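Uncharacterized protein VP1736 (Vibrio parahaemolyticus, PDB 3LXQ) is of unknown function but belongs to the sulfatase family of the alkaline phosphatase clan, built round a mixed beta sheet flanked by helices. Local coordinates at residues A[135-138]-A[139-143]; A[148-151]-A[152-156]; A[190-193]-A[194-198]; A[435-438]-A[439-443]. All blocks are in the same frame, centred on the assembly; numbering follows the deposited sequence.

How the contacts relate
Three of the four contacts close the C-terminal ends of helices, and contact 2 is the loop turn set among them. Along the chain they run in order: contact 1 on helix 133-141, contact 2 in the loop that follows, contact 3 on helix 189-195 and contact 4 on helix 422-441. The centre of contact 1 lies about 5 Å from the centre of the chain; it touches contact 2 through R135 and E138 and contact 3 through I137 and T142. Contacts 3 and 4 do not touch (nearest atoms about 8 Å apart). The 148-156 loop meets both, at F192 and Y439, the centres of contacts 3 and 4 lying about 14 and 11 Å from that of contact 2.

Contact 1 (A[135-138]-A[139-143]); sequences RGIE and AVTTG
The last turns of helix 133-141 join residues 135-138 to 139-143 by backbone bonds. A139 N donates to R135 O at 2.9 Å. V140 N follows to G136 O, T141 N keeps the helical bond to I137 O, and T142 N and G143 N both reach E138 O.

Two threonine hydroxyls reinforce this end. T141 OG1 donates to I137 O at 2.7 Å, and T142 OG1 to E138 O at 2.6 Å, each coming in from above the carbonyl plane. A chi1 of 62° tucks the T141 hydroxyl against its own main chain, close to the carbonyl one turn back. E138 O thereby collects three donors, G143 N lying in the plane of the carbonyl. I137 and T141 run side by side, I137 CG2 being 4.1 Å from T141 CG2.

One turn earlier, R135 NE makes a salt bridge with E138 OE1 at 2.7 Å, the oxygen lying in the guanidinium plane and using its syn lone pair. The other polar ends turn to the following loop: R135 NH2 bonds S149 O, and E138 OE2 bonds V152 N. I137 and T141 touch strand 241-246 of the mixed sheet. The arrangement is a helix C-terminus with threonine hydroxyls returned to i-4 carbonyls, packed against the central sheet of an alkaline phosphatase-like fold.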
loop_
_atom_site.group_PDB
_atom_site.type_symbol
_atom_site.label_atom_id
_atom_site.label_comp_id
_atom_site.label_asym_id
_atom_site.label_seq_id
_atom_site.Cartn_x
_atom_site.Cartn_y
_atom_site.Cartn_z
ATOM N N ARG A 135 -8.259 2.739 1.287
ATOM C CA ARG A 135 -7.142 3.657 0.985
ATOM C C ARG A 135 -5.825 2.896 0.814
ATOM O O ARG A 135 -4.982 3.272 -0.020
ATOM C CB ARG A 135 -7.036 4.799 2.007
ATOM C CG ARG A 135 -5.908 5.798 1.700
ATOM C CD ARG A 135 -6.320 7.223 2.015
ATOM N NE ARG A 135 -7.125 7.866 0.956
ATOM C CZ ARG A 135 -7.975 8.862 1.203
ATOM N NH1 ARG A 135 -8.147 9.272 2.453
ATOM N NH2 ARG A 135 -8.658 9.452 0.232
ATOM N N GLY A 136 -5.656 1.810 1.563
ATOM C CA GLY A 136 -4.503 0.919 1.326
ATOM C C GLY A 136 -4.560 0.208 -0.011
ATOM O O GLY A 136 -3.523 -0.004 -0.667
ATOM N N ILE A 137 -5.764 -0.174 -0.429
ATOM C CA ILE A 137 -5.976 -0.730 -1.786
ATOM C C ILE A 137 -5.707 0.352 -2.835
ATOM O O ILE A 137 -5.036 0.100 -3.842
ATOM C CB ILE A 137 -7.406 -1.317 -1.936
ATOM C CG1 ILE A 137 -7.608 -2.461 -0.933
ATOM C CG2 ILE A 137 -7.666 -1.781 -3.388
ATOM C CD1 ILE A 137 -9.063 -2.859 -0.698
ATOM N N GLU A 138 -6.241 1.551 -2.610
ATOM C CA GLU A 138 -5.946 2.722 -3.457
ATOM C C GLU A 138 -4.443 2.893 -3.685
ATOM O O GLU A 138 -3.980 2.978 -4.830
ATOM C CB GLU A 138 -6.516 3.967 -2.789
ATOM C CG GLU A 138 -6.053 5.314 -3.323
ATOM C CD GLU A 138 -6.774 6.451 -2.603
ATOM O OE1 GLU A 138 -6.473 6.662 -1.409
ATOM O OE2 GLU A 138 -7.659 7.107 -3.210
ATOM N N ALA A 139 -3.691 2.909 -2.585
ATOM C CA ALA A 139 -2.258 3.162 -2.629
ATOM C C ALA A 139 -1.477 2.123 -3.399
ATOM O O ALA A 139 -0.548 2.479 -4.106
ATOM C CB ALA A 139 -1.687 3.283 -1.230
ATOM N N VAL A 140 -1.812 0.840 -3.248
ATOM C CA VAL A 140 -0.980 -0.196 -3.893
ATOM C C VAL A 140 -1.477 -0.597 -5.267
ATOM O O VAL A 140 -0.751 -1.246 -6.026
ATOM C CB VAL A 140 -0.788 -1.454 -2.999
ATOM C CG1 VAL A 140 -0.168 -1.052 -1.668
ATOM C CG2 VAL A 140 -2.125 -2.208 -2.784
ATOM N N THR A 141 -2.695 -0.212 -5.622
ATOM C CA THR A 141 -3.172 -0.561 -6.972
ATOM C C THR A 141 -3.118 0.616 -7.937
ATOM O O THR A 141 -3.061 0.422 -9.155
ATOM C CB THR A 141 -4.596 -1.143 -6.979
ATOM O OG1 THR A 141 -5.515 -0.171 -6.477
ATOM C CG2 THR A 141 -4.655 -2.396 -6.142
ATOM N N THR A 142 -3.159 1.828 -7.388
ATOM C CA THR A 142 -3.211 3.060 -8.194
ATOM C C THR A 142 -2.088 4.061 -7.884
ATOM O O THR A 142 -1.742 4.874 -8.737
ATOM C CB THR A 142 -4.527 3.840 -8.014
ATOM O OG1 THR A 142 -4.475 4.595 -6.794
ATOM C CG2 THR A 142 -5.727 2.935 -7.999
ATOM N N GLY A 143 -1.566 4.044 -6.657
ATOM C CA GLY A 143 -0.484 4.962 -6.290
ATOM C C GLY A 143 -0.986 6.362 -6.036
ATOM O O GLY A 143 -0.188 7.278 -5.830
#

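Contact 2 (A[148-151]-A[152-156]); sequences PSRA and VVKLS
R150, A151 and L155 carry this local contact. The guanidinium of R150 reaches forward across the turn so that NH2 donates to K154 O, 3.2 Å away and at a nearly straight 168°. The oxygen lies close to the guanidinium plane, at its edge, whereas the nitrogen stands above the plane of the K154 carbonyl. A bend at chi3 (-49°) curls the arginine round to this position. L155 packs against the guanidinium: its CD2 sits over one face, toward the rim, 3.6 Å from R150 NH2, while CD1 is 3.3 Å from R150 O. The leucine is thus wedged between the backbone and the charged end of the same arginine.

A151 opens a type I beta turn that runs to K154, in the loop between helices 133-141 and 165-171 of the sulfatase-family region. Its carbonyl oxygen accepts K154 N at 3.0 Å, and its methyl packs on V134, R135 and E138 of helix 133-141. K154 crosses R150 at about a right angle, with K154 CB 3.8 Å from R150 NE. From there the extended lysine chain carries its ammonium away from the arginine to a salt bridge with D187. On another flank of the turn, L155 and S156 lean on Y439 of helix 422-441.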
loop_
_atom_site.group_PDB
_atom_site.type_symbol
_atom_site.label_atom_id
_atom_site.label_comp_id
_atom_site.label_asym_id
_atom_site.label_seq_id
_atom_site.Cartn_x
_atom_site.Cartn_y
_atom_site.Cartn_z
ATOM N N PRO A 148 -9.169 14.415 1.831
ATOM C CA PRO A 148 -10.109 14.367 2.962
ATOM C C PRO A 148 -11.336 13.535 2.634
ATOM O O PRO A 148 -12.139 13.263 3.518
ATOM C CB PRO A 148 -10.529 15.832 3.135
ATOM C CG PRO A 148 -9.472 16.603 2.498
ATOM C CD PRO A 148 -8.985 15.790 1.352
ATOM N N SER A 149 -11.483 13.160 1.364
ATOM C CA SER A 149 -12.593 12.330 0.926
ATOM C C SER A 149 -12.233 10.867 1.066
ATOM O O SER A 149 -11.114 10.516 1.480
ATOM C CB SER A 149 -12.944 12.618 -0.540
ATOM O OG SER A 149 -13.532 13.892 -0.671
ATOM N N ARG A 150 -13.181 10.012 0.694
ATOM C CA ARG A 150 -12.959 8.573 0.695
ATOM C C ARG A 150 -11.989 8.217 -0.426
ATOM O O ARG A 150 -11.903 8.917 -1.432
ATOM C CB ARG A 150 -14.286 7.831 0.529
ATOM C CG ARG A 150 -15.363 8.263 1.527
ATOM C CD ARG A 150 -16.698 7.526 1.355
ATOM N NE ARG A 150 -17.195 7.495 -0.025
ATOM C CZ ARG A 150 -17.940 8.442 -0.603
ATOM N NH1 ARG A 150 -18.273 9.541 0.066
ATOM N NH2 ARG A 150 -18.347 8.293 -1.866
ATOM N N ALA A 151 -11.237 7.135 -0.240
ATOM C CA ALA A 151 -10.450 6.563 -1.342
ATOM C C ALA A 151 -11.296 6.360 -2.614
ATOM O O ALA A 151 -12.511 6.141 -2.538
ATOM C CB ALA A 151 -9.849 5.254 -0.903
ATOM N N VAL A 152 -10.634 6.405 -3.771
ATOM C CA VAL A 152 -11.288 6.295 -5.076
ATOM C C VAL A 152 -11.953 4.938 -5.320
ATOM O O VAL A 152 -12.699 4.782 -6.288
ATOM C CB VAL A 152 -10.320 6.594 -6.269
ATOM C CG1 VAL A 152 -9.586 7.913 -6.079
ATOM C CG2 VAL A 152 -9.364 5.433 -6.511
ATOM N N VAL A 153 -11.691 3.962 -4.453
ATOM C CA VAL A 153 -12.397 2.670 -4.538
ATOM C C VAL A 153 -13.899 2.904 -4.374
ATOM O O VAL A 153 -14.722 2.160 -4.929
ATOM C CB VAL A 153 -11.907 1.662 -3.473
ATOM C CG1 VAL A 153 -12.654 0.323 -3.596
ATOM C CG2 VAL A 153 -10.393 1.463 -3.567
ATOM N N LYS A 154 -14.240 3.960 -3.635
ATOM C CA LYS A 154 -15.631 4.281 -3.314
ATOM C C LYS A 154 -16.157 5.547 -3.994
ATOM O O LYS A 154 -17.289 5.958 -3.743
ATOM C CB LYS A 154 -15.819 4.389 -1.791
ATOM C CG LYS A 154 -15.706 3.066 -1.074
ATOM C CD LYS A 154 -15.917 3.201 0.417
ATOM C CE LYS A 154 -16.137 1.830 1.027
ATOM N NZ LYS A 154 -16.175 1.883 2.514
ATOM N N LEU A 155 -15.357 6.172 -4.854
ATOM C CA LEU A 155 -15.824 7.396 -5.503
ATOM C C LEU A 155 -16.401 7.075 -6.878
ATOM O O LEU A 155 -15.932 6.162 -7.544
ATOM C CB LEU A 155 -14.718 8.452 -5.553
ATOM C CG LEU A 155 -14.219 8.943 -4.189
ATOM C CD1 LEU A 155 -13.106 9.950 -4.371
ATOM C CD2 LEU A 155 -15.345 9.555 -3.345
ATOM N N SER A 156 -17.428 7.814 -7.283
ATOM C CA SER A 156 -18.196 7.479 -8.482
ATOM C C SER A 156 -17.450 7.696 -9.809
ATOM O O SER A 156 -17.606 6.904 -10.751
ATOM C CB SER A 156 -19.543 8.213 -8.483
ATOM O OG SER A 156 -19.354 9.616 -8.466
#

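Contact 3 (A[190-193]-A[194-198]); sequences KTFF and FGNGF
The helix of a beta-alpha-beta unit, 189-195 between strands 175-180 and 200-202, ends here, and residues 190-193 meet 194-198 where the chain turns back toward the second strand. Regular bonds run from F194 N to K190 O and from G195 N to T191 O. After them, F193 O receives two donors from opposite faces of its plane, N196 N and F198 N, each at 3.1 Å.

A chi1 of -67° brings the N196 amide back over the last turn. Its ND2 donates to F192 O at 2.9 Å, in the carbonyl plane and on a lone pair, and also lies over one face of the F192 ring, 3.4 Å from CD1. Amide and ring planes are 50° apart. N196 OD1 takes F162 N and ND2 also gives to S158 O, so the amide pins the 158-162 loop to the helix end.

F193 and F198 point the same way, side by side, their ring centroids 4.5 Å apart and planes inclined at 38°. The rings come closest at F193 CD1 and F198 CE1, 3.5 Å apart. F193 also meets F178 edge-to-face and touches I201, which places F193 against both strands of the beta-alpha-beta crossover.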
loop_
_atom_site.group_PDB
_atom_site.type_symbol
_atom_site.label_atom_id
_atom_site.label_comp_id
_atom_site.label_asym_id
_atom_site.label_seq_id
_atom_site.Cartn_x
_atom_site.Cartn_y
_atom_site.Cartn_z
ATOM N N LYS A 190 -15.052 -5.221 -5.563
ATOM C CA LYS A 190 -15.308 -5.965 -6.799
ATOM C C LYS A 190 -15.637 -5.046 -7.969
ATOM O O LYS A 190 -15.141 -5.242 -9.070
ATOM C CB LYS A 190 -16.447 -6.976 -6.615
ATOM C CG LYS A 190 -16.500 -8.018 -7.720
ATOM C CD LYS A 190 -17.903 -8.406 -8.073
ATOM C CE LYS A 190 -18.106 -9.890 -7.871
ATOM N NZ LYS A 190 -18.152 -10.194 -6.407
ATOM N N THR A 191 -16.492 -4.061 -7.715
ATOM C CA THR A 191 -16.925 -3.110 -8.732
ATOM C C THR A 191 -15.769 -2.224 -9.186
ATOM O O THR A 191 -15.554 -2.036 -10.378
ATOM C CB THR A 191 -18.126 -2.260 -8.231
ATOM O OG1 THR A 191 -19.229 -3.132 -7.950
ATOM C CG2 THR A 191 -18.569 -1.233 -9.275
ATOM N N PHE A 192 -15.013 -1.694 -8.233
ATOM C CA PHE A 192 -13.826 -0.924 -8.582
ATOM C C PHE A 192 -12.785 -1.759 -9.326
ATOM O O PHE A 192 -12.144 -1.256 -10.245
ATOM C CB PHE A 192 -13.193 -0.306 -7.344
ATOM C CG PHE A 192 -11.956 0.507 -7.635
ATOM C CD1 PHE A 192 -12.058 1.798 -8.145
ATOM C CD2 PHE A 192 -10.688 -0.009 -7.375
ATOM C CE1 PHE A 192 -10.920 2.565 -8.383
ATOM C CE2 PHE A 192 -9.546 0.763 -7.607
ATOM C CZ PHE A 192 -9.664 2.049 -8.119
ATOM N N PHE A 193 -12.596 -3.009 -8.914
ATOM C CA PHE A 193 -11.540 -3.824 -9.505
ATOM C C PHE A 193 -11.941 -4.239 -10.920
ATOM O O PHE A 193 -11.142 -4.109 -11.845
ATOM C CB PHE A 193 -11.203 -5.050 -8.640
ATOM C CG PHE A 193 -10.478 -4.732 -7.342
ATOM C CD1 PHE A 193 -9.659 -3.610 -7.216
ATOM C CD2 PHE A 193 -10.578 -5.602 -6.264
ATOM C CE1 PHE A 193 -8.977 -3.343 -6.019
ATOM C CE2 PHE A 193 -9.905 -5.348 -5.081
ATOM C CZ PHE A 193 -9.096 -4.213 -4.961
ATOM N N PHE A 194 -13.184 -4.701 -11.080
ATOM C CA PHE A 194 -13.742 -5.100 -12.386
ATOM C C PHE A 194 -13.823 -3.955 -13.387
ATOM O O PHE A 194 -13.598 -4.155 -14.581
ATOM C CB PHE A 194 -15.140 -5.730 -12.224
ATOM C CG PHE A 194 -15.146 -7.236 -12.214
ATOM C CD1 PHE A 194 -13.958 -7.964 -12.244
ATOM C CD2 PHE A 194 -16.356 -7.928 -12.145
ATOM C CE1 PHE A 194 -13.966 -9.357 -12.230
ATOM C CE2 PHE A 194 -16.387 -9.330 -12.128
ATOM C CZ PHE A 194 -15.187 -10.050 -12.172
ATOM N N GLY A 195 -14.168 -2.767 -12.903
ATOM C CA GLY A 195 -14.205 -1.575 -13.744
ATOM C C GLY A 195 -12.824 -1.048 -14.121
ATOM O O GLY A 195 -12.699 -0.229 -15.042
ATOM N N ASN A 196 -11.782 -1.526 -13.439
ATOM C CA ASN A 196 -10.442 -0.971 -13.624
ATOM C C ASN A 196 -9.295 -1.981 -13.831
ATOM O O ASN A 196 -8.255 -1.886 -13.178
ATOM C CB ASN A 196 -10.103 -0.011 -12.471
ATOM C CG ASN A 196 -10.961 1.243 -12.476
ATOM O OD1 ASN A 196 -10.838 2.088 -13.355
ATOM N ND2 ASN A 196 -11.824 1.374 -11.472
ATOM N N GLY A 197 -9.483 -2.943 -14.730
ATOM C CA GLY A 197 -8.365 -3.760 -15.201
ATOM C C GLY A 197 -8.157 -5.143 -14.614
ATOM O O GLY A 197 -7.282 -5.884 -15.072
ATOM N N PHE A 198 -8.937 -5.502 -13.604
ATOM C CA PHE A 198 -8.882 -6.863 -13.075
ATOM C C PHE A 198 -9.721 -7.811 -13.941
ATOM O O PHE A 198 -10.856 -7.483 -14.305
ATOM C CB PHE A 198 -9.333 -6.906 -11.617
ATOM C CG PHE A 198 -8.315 -6.369 -10.648
ATOM C CD1 PHE A 198 -8.138 -4.997 -10.489
ATOM C CD2 PHE A 198 -7.540 -7.236 -9.884
ATOM C CE1 PHE A 198 -7.202 -4.499 -9.583
ATOM C CE2 PHE A 198 -6.597 -6.748 -8.977
ATOM C CZ PHE A 198 -6.426 -5.374 -8.829
#

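Contact 4 (A[435-438]-A[439-443]); sequences ASKA and YQNNW
W443 turns back under the end of helix 422-441 and lays its indole along K437 and A438. K437 O lies over one face of the ring, toward its rim, and CE3 comes within 3.5 Å of A438 CA. W443 CB rests against the A438 methyl at 3.8 Å, while CZ3 reaches K437 CB. The indole is held there by its own backbone: W443 N donates to A438 O at 2.8 Å, in the carbonyl plane and on a lone pair. N442, with positive phi, reverses the chain between them in a Schellman motif.

A chi1 of -63° turns the N441 amide back along the helix, and ND2 gives K437 O a virtually straight bond of 2.8 Å, the oxygen lying in the amide plane. N441 N shares this acceptor, giving K437 O two donors, and N441 CB packs over the same indole face as that oxygen. Q440 crosses K437 obliquely, its CG 3.2 Å from S436 O.

The polar ends look to other parts of the chain: K437 NZ forms a salt bridge with E42 of helix 41-45, and S436 OG bonds A41 N. On another side of the helix, Y439 OH bonds K157 N, and its ring makes a cation-pi contact with that lysine. K437 and W443 pack on helix 50-61, so the C-terminal helix end is set between the N-terminal helices and the 155-157 loop.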
loop_
_atom_site.group_PDB
_atom_site.type_symbol
_atom_site.label_atom_id
_atom_site.label_comp_id
_atom_site.label_asym_id
_atom_site.label_seq_id
_atom_site.Cartn_x
_atom_site.Cartn_y
_atom_site.Cartn_z
ATOM N N ALA A 435 -4.661 15.114 -4.896
ATOM C CA ALA A 435 -5.626 14.056 -5.170
ATOM C C ALA A 435 -7.035 14.611 -5.335
ATOM O O ALA A 435 -7.758 14.214 -6.259
ATOM C CB ALA A 435 -5.598 12.996 -4.096
ATOM N N SER A 436 -7.406 15.539 -4.456
ATOM C CA SER A 436 -8.704 16.206 -4.515
ATOM C C SER A 436 -8.916 16.925 -5.861
ATOM O O SER A 436 -9.979 16.813 -6.467
ATOM C CB SER A 436 -8.841 17.168 -3.344
ATOM O OG SER A 436 -10.078 17.842 -3.373
ATOM N N LYS A 437 -7.885 17.613 -6.349
ATOM C CA LYS A 437 -7.980 18.300 -7.632
ATOM C C LYS A 437 -7.882 17.345 -8.825
ATOM O O LYS A 437 -8.558 17.543 -9.841
ATOM C CB LYS A 437 -6.937 19.419 -7.726
ATOM C CG LYS A 437 -7.315 20.701 -6.982
ATOM C CD LYS A 437 -8.016 21.677 -7.930
ATOM C CE LYS A 437 -8.476 22.943 -7.224
ATOM N NZ LYS A 437 -9.839 22.809 -6.613
ATOM N N ALA A 438 -7.040 16.319 -8.711
ATOM C CA ALA A 438 -6.835 15.362 -9.809
ATOM C C ALA A 438 -8.107 14.570 -10.065
ATOM O O ALA A 438 -8.443 14.259 -11.219
ATOM C CB ALA A 438 -5.668 14.417 -9.502
ATOM N N TYR A 439 -8.797 14.251 -8.969
ATOM C CA TYR A 439 -10.086 13.574 -9.016
ATOM C C TYR A 439 -11.131 14.442 -9.716
ATOM O O TYR A 439 -11.756 14.001 -10.681
ATOM C CB TYR A 439 -10.555 13.173 -7.608
ATOM C CG TYR A 439 -11.926 12.536 -7.610
ATOM C CD1 TYR A 439 -13.051 13.248 -7.204
ATOM C CD2 TYR A 439 -12.102 11.230 -8.062
ATOM C CE1 TYR A 439 -14.315 12.667 -7.234
ATOM C CE2 TYR A 439 -13.354 10.644 -8.101
ATOM C CZ TYR A 439 -14.453 11.363 -7.682
ATOM O OH TYR A 439 -15.691 10.772 -7.718
ATOM N N GLN A 440 -11.304 15.673 -9.232
ATOM C CA GLN A 440 -12.206 16.650 -9.850
ATOM C C GLN A 440 -11.992 16.829 -11.349
ATOM O O GLN A 440 -12.954 16.985 -12.095
ATOM C CB GLN A 440 -12.052 18.024 -9.197
ATOM C CG GLN A 440 -12.567 18.119 -7.785
ATOM C CD GLN A 440 -12.438 19.527 -7.219
ATOM O OE1 GLN A 440 -12.661 20.522 -7.923
ATOM N NE2 GLN A 440 -12.082 19.617 -5.939
ATOM N N ASN A 441 -10.731 16.813 -11.780
ATOM C CA ASN A 441 -10.401 17.185 -13.153
ATOM C C ASN A 441 -10.013 16.036 -14.075
ATOM O O ASN A 441 -9.676 16.263 -15.242
ATOM C CB ASN A 441 -9.346 18.291 -13.170
ATOM C CG ASN A 441 -9.840 19.568 -12.514
ATOM O OD1 ASN A 441 -10.338 20.463 -13.183
ATOM N ND2 ASN A 441 -9.729 19.642 -11.194
ATOM N N ASN A 442 -10.096 14.812 -13.558
ATOM C CA ASN A 442 -9.802 13.596 -14.328
ATOM C C ASN A 442 -8.349 13.523 -14.762
ATOM O O ASN A 442 -8.035 13.166 -15.904
ATOM C CB ASN A 442 -10.739 13.461 -15.536
ATOM C CG ASN A 442 -12.188 13.645 -15.159
ATOM O OD1 ASN A 442 -12.784 14.679 -15.453
ATOM N ND2 ASN A 442 -12.754 12.656 -14.469
ATOM N N TRP A 443 -7.463 13.836 -13.818
ATOM C CA TRP A 443 -6.033 13.864 -14.095
ATOM C C TRP A 443 -5.383 12.512 -13.880
ATOM O O TRP A 443 -4.174 12.367 -14.056
ATOM C CB TRP A 443 -5.320 14.921 -13.248
ATOM C CG TRP A 443 -5.632 16.348 -13.631
ATOM C CD1 TRP A 443 -6.160 16.802 -14.820
ATOM C CD2 TRP A 443 -5.399 17.513 -12.827
ATOM N NE1 TRP A 443 -6.280 18.176 -14.787
ATOM C CE2 TRP A 443 -5.814 18.636 -13.581
ATOM C CE3 TRP A 443 -4.872 17.716 -11.543
ATOM C CZ2 TRP A 443 -5.728 19.940 -13.086
ATOM C CZ3 TRP A 443 -4.793 19.014 -11.050
ATOM C CH2 TRP A 443 -5.223 20.108 -11.818
#